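Local coordinates for outer membrane protein Omp121 (Bacteroides thetaiotaomicron, PDB 5FQ8) that probably imports nutrients across the bacterial outer membrane as a TonB-dependent receptor that binds metal ions, at residues C795-S807 and G818-Y830. Sequence-based numbering, arbitrary orientation.
Sequences CGDMNNKYQMGVS and GIDFDIRQGGVMY
D797 O takes a weak hydrogen bond from V828 N, the first polar link between the segments. At N800, ND2 gives a bond of 2.7 Å to G826 O that lies in the carbonyl plane; CG lies anti to the carbonyl carbon (chi1 -68°), a rotation with which ND2 meets G826 O while OD1 rests against CB of R824 and shares a water with its NH1. K801 N (weakly, 2.6 Å) and Y802 N (3.2 Å) both reach Q825 O, which identifies a classic beta bulge. The Y802 ring presents one face to Q825, with CB 3.9 Å from the ring centroid and 22° off the normal, a CH-pi contact. On the opposite face of the sheet, R824 grips D822 side-on through NE and NH2 in a salt bridge; S74 and I73 of the plug hold R824 further, and R908 pairs with D822. M804 and I823 exchange two backbone bonds, and M804 CG packs on I823 CB at 3.9 Å. V806 and F821 repeat the reciprocal pair, with CG2 of V806 3.8 Å from CB of F821. The axes of 802-807 and 818-825 approach to 4.7 Å at 167°, hence antiparallel; consecutive and joined by a short turn, these strands form a beta hairpin of the TonB-dependent receptor barrel wall, whose R824 side meets the plug.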
loop_
_atom_site.group_PDB
_atom_site.type_symbol
_atom_site.label_atom_id
_atom_site.label_comp_id
_atom_site.label_asym_id
_atom_site.label_seq_id
_atom_site.Cartn_x
_atom_site.Cartn_y
_atom_site.Cartn_z
ATOM N N CYS B 795 -7.386 -37.624 18.687
ATOM C CA CYS B 795 -6.426 -37.479 19.774
ATOM C C CYS B 795 -6.944 -36.622 20.920
ATOM O O CYS B 795 -6.161 -35.973 21.605
ATOM C CB CYS B 795 -5.117 -36.905 19.253
ATOM S SG CYS B 795 -4.173 -38.054 18.312
ATOM N N GLY B 796 -8.238 -36.637 21.170
ATOM C CA GLY B 796 -8.801 -35.827 22.226
ATOM C C GLY B 796 -9.476 -34.590 21.679
ATOM O O GLY B 796 -9.461 -34.306 20.479
ATOM N N ASP B 797 -10.085 -33.850 22.589
ATOM C CA ASP B 797 -10.859 -32.672 22.252
ATOM C C ASP B 797 -10.272 -31.456 22.955
ATOM O O ASP B 797 -9.253 -31.532 23.641
ATOM C CB ASP B 797 -12.336 -32.871 22.599
ATOM C CG ASP B 797 -12.556 -33.261 24.036
ATOM O OD1 ASP B 797 -11.611 -33.745 24.689
ATOM O OD2 ASP B 797 -13.691 -33.094 24.516
ATOM N N MET B 798 -10.915 -30.314 22.751
ATOM C CA MET B 798 -10.415 -29.062 23.283
ATOM C C MET B 798 -10.872 -28.811 24.704
ATOM O O MET B 798 -10.298 -27.944 25.369
ATOM C CB MET B 798 -10.881 -27.904 22.405
ATOM C CG MET B 798 -12.392 -27.852 22.293
ATOM S SD MET B 798 -13.081 -26.263 21.900
ATOM C CE MET B 798 -12.370 -26.063 20.316
ATOM N N ASN B 799 -11.880 -29.546 25.176
ATOM C CA ASN B 799 -12.621 -29.183 26.376
ATOM C C ASN B 799 -11.994 -29.747 27.642
ATOM O O ASN B 799 -11.546 -30.895 27.672
ATOM C CB ASN B 799 -14.064 -29.673 26.287
ATOM C CG ASN B 799 -14.776 -29.168 25.072
ATOM O OD1 ASN B 799 -15.373 -28.100 25.092
ATOM N ND2 ASN B 799 -14.722 -29.928 24.002
ATOM N N ASN B 800 -11.982 -28.925 28.686
ATOM C CA ASN B 800 -11.774 -29.397 30.047
ATOM C C ASN B 800 -12.874 -30.371 30.440
ATOM O O ASN B 800 -14.056 -30.124 30.199
ATOM C CB ASN B 800 -11.788 -28.218 31.012
ATOM C CG ASN B 800 -10.611 -27.316 30.849
ATOM O OD1 ASN B 800 -10.743 -26.110 30.941
ATOM N ND2 ASN B 800 -9.457 -27.880 30.604
ATOM N N LYS B 801 -12.490 -31.471 31.081
ATOM C CA LYS B 801 -13.507 -32.399 31.550
ATOM C C LYS B 801 -14.280 -31.821 32.717
ATOM O O LYS B 801 -15.464 -32.127 32.883
ATOM C CB LYS B 801 -12.872 -33.732 31.931
ATOM C CG LYS B 801 -12.292 -34.489 30.748
ATOM C CD LYS B 801 -13.384 -34.981 29.807
ATOM C CE LYS B 801 -12.822 -35.298 28.430
ATOM N NZ LYS B 801 -11.644 -36.177 28.514
ATOM N N TYR B 802 -13.628 -30.987 33.525
ATOM C CA TYR B 802 -14.287 -30.216 34.569
ATOM C C TYR B 802 -13.412 -29.027 34.919
ATOM O O TYR B 802 -12.216 -29.007 34.625
ATOM C CB TYR B 802 -14.572 -31.067 35.804
ATOM C CG TYR B 802 -13.362 -31.577 36.559
ATOM C CD1 TYR B 802 -12.769 -30.822 37.564
ATOM C CD2 TYR B 802 -12.849 -32.836 36.307
ATOM C CE1 TYR B 802 -11.682 -31.300 38.276
ATOM C CE2 TYR B 802 -11.769 -33.322 37.010
ATOM C CZ TYR B 802 -11.190 -32.556 37.998
ATOM O OH TYR B 802 -10.108 -33.050 38.694
ATOM N N GLN B 803 -14.028 -28.032 35.544
ATOM C CA GLN B 803 -13.323 -26.845 36.002
ATOM C C GLN B 803 -13.791 -26.518 37.408
ATOM O O GLN B 803 -14.956 -26.729 37.745
ATOM C CB GLN B 803 -13.570 -25.622 35.096
ATOM C CG GLN B 803 -13.667 -25.914 33.601
ATOM C CD GLN B 803 -14.334 -24.804 32.818
ATOM O OE1 GLN B 803 -13.866 -23.675 32.810
ATOM N NE2 GLN B 803 -15.438 -25.123 32.160
ATOM N N MET B 804 -12.893 -25.977 38.220
ATOM C CA MET B 804 -13.347 -25.550 39.533
ATOM C C MET B 804 -12.337 -24.591 40.142
ATOM O O MET B 804 -11.201 -24.474 39.672
ATOM C CB MET B 804 -13.577 -26.739 40.457
ATOM C CG MET B 804 -12.329 -27.380 40.970
ATOM S SD MET B 804 -12.738 -28.777 41.995
ATOM C CE MET B 804 -11.144 -29.109 42.706
ATOM N N GLY B 805 -12.781 -23.909 41.195
ATOM C CA GLY B 805 -11.947 -22.968 41.923
ATOM C C GLY B 805 -12.288 -22.963 43.394
ATOM O O GLY B 805 -13.430 -23.205 43.783
ATOM N N VAL B 806 -11.277 -22.697 44.218
ATOM C CA VAL B 806 -11.427 -22.659 45.668
ATOM C C VAL B 806 -10.804 -21.374 46.196
ATOM O O VAL B 806 -9.651 -21.056 45.892
ATOM C CB VAL B 806 -10.814 -23.895 46.360
ATOM C CG1 VAL B 806 -11.297 -25.130 45.701
ATOM C CG2 VAL B 806 -9.310 -23.877 46.341
ATOM N N SER B 807 -11.570 -20.630 46.976
ATOM C CA SER B 807 -11.124 -19.351 47.487
ATOM C C SER B 807 -11.209 -19.352 48.998
ATOM O O SER B 807 -12.017 -20.064 49.581
ATOM C CB SER B 807 -11.954 -18.213 46.932
ATOM O OG SER B 807 -11.554 -17.920 45.613
ATOM N N GLY B 818 -6.766 -12.721 50.565
ATOM C CA GLY B 818 -7.536 -13.500 49.621
ATOM C C GLY B 818 -6.642 -14.407 48.818
ATOM O O GLY B 818 -5.585 -13.994 48.345
ATOM N N ILE B 819 -7.041 -15.663 48.682
ATOM C CA ILE B 819 -6.241 -16.661 47.994
ATOM C C ILE B 819 -7.183 -17.462 47.124
ATOM O O ILE B 819 -8.086 -18.125 47.642
ATOM C CB ILE B 819 -5.502 -17.586 48.969
ATOM C CG1 ILE B 819 -4.576 -16.770 49.848
ATOM C CG2 ILE B 819 -4.673 -18.553 48.206
ATOM C CD1 ILE B 819 -3.686 -17.597 50.706
ATOM N N ASP B 820 -6.993 -17.397 45.812
ATOM C CA ASP B 820 -7.854 -18.110 44.884
ATOM C C ASP B 820 -7.041 -19.088 44.050
ATOM O O ASP B 820 -5.944 -18.764 43.589
ATOM C CB ASP B 820 -8.601 -17.131 44.001
ATOM C CG ASP B 820 -9.273 -16.072 44.793
ATOM O OD1 ASP B 820 -8.562 -15.188 45.293
ATOM O OD2 ASP B 820 -10.505 -16.134 44.934
ATOM N N PHE B 821 -7.578 -20.283 43.870
ATOM C CA PHE B 821 -6.947 -21.316 43.073
ATOM C C PHE B 821 -7.848 -21.621 41.902
ATOM O O PHE B 821 -9.057 -21.754 42.073
ATOM C CB PHE B 821 -6.696 -22.581 43.889
ATOM C CG PHE B 821 -5.563 -22.455 44.830
ATOM C CD1 PHE B 821 -5.747 -21.912 46.066
ATOM C CD2 PHE B 821 -4.311 -22.850 44.465
ATOM C CE1 PHE B 821 -4.707 -21.777 46.923
ATOM C CE2 PHE B 821 -3.271 -22.720 45.318
ATOM C CZ PHE B 821 -3.465 -22.183 46.549
ATOM N N ASP B 822 -7.258 -21.703 40.723
ATOM C CA ASP B 822 -7.970 -22.073 39.511
ATOM C C ASP B 822 -7.603 -23.505 39.198
ATOM O O ASP B 822 -6.422 -23.858 39.217
ATOM C CB ASP B 822 -7.603 -21.159 38.347
ATOM C CG ASP B 822 -8.731 -20.988 37.368
ATOM O OD1 ASP B 822 -9.533 -21.926 37.211
ATOM O OD2 ASP B 822 -8.815 -19.905 36.759
ATOM N N ILE B 823 -8.605 -24.336 38.950
ATOM C CA ILE B 823 -8.356 -25.743 38.683
ATOM C C ILE B 823 -9.170 -26.167 37.479
ATOM O O ILE B 823 -10.401 -26.222 37.546
ATOM C CB ILE B 823 -8.675 -26.633 39.884
ATOM C CG1 ILE B 823 -7.738 -26.304 41.030
ATOM C CG2 ILE B 823 -8.506 -28.075 39.504
ATOM C CD1 ILE B 823 -8.324 -25.358 41.996
ATOM N N ARG B 824 -8.487 -26.475 36.387
ATOM C CA ARG B 824 -9.119 -26.887 35.144
ATOM C C ARG B 824 -8.427 -28.153 34.698
ATOM O O ARG B 824 -7.196 -28.181 34.609
ATOM C CB ARG B 824 -9.004 -25.812 34.062
ATOM C CG ARG B 824 -9.196 -24.401 34.573
ATOM C CD ARG B 824 -9.219 -23.392 33.474
ATOM N NE ARG B 824 -9.475 -22.090 34.042
ATOM C CZ ARG B 824 -9.674 -20.991 33.341
ATOM N NH1 ARG B 824 -9.653 -21.033 32.022
ATOM N NH2 ARG B 824 -9.901 -19.853 33.970
ATOM N N GLN B 825 -9.211 -29.188 34.425
ATOM C CA GLN B 825 -8.679 -30.515 34.191
ATOM C C GLN B 825 -9.296 -31.095 32.938
ATOM O O GLN B 825 -10.522 -31.120 32.800
ATOM C CB GLN B 825 -8.957 -31.439 35.380
ATOM C CG GLN B 825 -8.182 -31.086 36.621
ATOM C CD GLN B 825 -6.733 -31.523 36.552
ATOM O OE1 GLN B 825 -6.398 -32.462 35.832
ATOM N NE2 GLN B 825 -5.862 -30.842 37.303
ATOM N N GLY B 826 -8.450 -31.572 32.045
ATOM C CA GLY B 826 -8.926 -32.298 30.892
ATOM C C GLY B 826 -8.785 -31.505 29.603
ATOM O O GLY B 826 -8.774 -30.272 29.587
ATOM N N GLY B 827 -8.682 -32.242 28.510
ATOM C CA GLY B 827 -8.549 -31.649 27.204
ATOM C C GLY B 827 -7.110 -31.578 26.746
ATOM O O GLY B 827 -6.174 -32.004 27.423
ATOM N N VAL B 828 -6.933 -30.996 25.563
ATOM C CA VAL B 828 -5.647 -31.025 24.886
ATOM C C VAL B 828 -5.532 -29.802 23.993
ATOM O O VAL B 828 -6.527 -29.218 23.580
ATOM C CB VAL B 828 -5.498 -32.349 24.098
ATOM C CG1 VAL B 828 -6.340 -32.334 22.865
ATOM C CG2 VAL B 828 -4.070 -32.623 23.769
ATOM N N MET B 829 -4.298 -29.405 23.712
ATOM C CA MET B 829 -4.039 -28.249 22.879
ATOM C C MET B 829 -2.733 -28.460 22.130
ATOM O O MET B 829 -1.820 -29.098 22.651
ATOM C CB MET B 829 -3.977 -26.980 23.735
ATOM C CG MET B 829 -2.806 -26.962 24.706
ATOM S SD MET B 829 -2.731 -25.538 25.783
ATOM C CE MET B 829 -2.977 -24.217 24.641
ATOM N N TYR B 830 -2.642 -27.938 20.909
ATOM C CA TYR B 830 -1.383 -28.027 20.183
ATOM C C TYR B 830 -0.363 -27.082 20.786
ATOM O O TYR B 830 -0.665 -25.918 21.050
ATOM C CB TYR B 830 -1.551 -27.687 18.703
ATOM C CG TYR B 830 -0.196 -27.589 18.020
ATOM C CD1 TYR B 830 0.455 -28.729 17.581
ATOM C CD2 TYR B 830 0.455 -26.363 17.861
ATOM C CE1 TYR B 830 1.691 -28.663 17.002
ATOM C CE2 TYR B 830 1.702 -26.292 17.274
ATOM C CZ TYR B 830 2.310 -27.453 16.842
ATOM O OH TYR B 830 3.552 -27.427 16.261
HETATM O O HOH W 1 -9.676 -23.438 29.848
HETATM O O HOH W 2 -9.267 -35.368 28.684
HETATM O O HOH W 3 -12.263 -22.701 37.365
#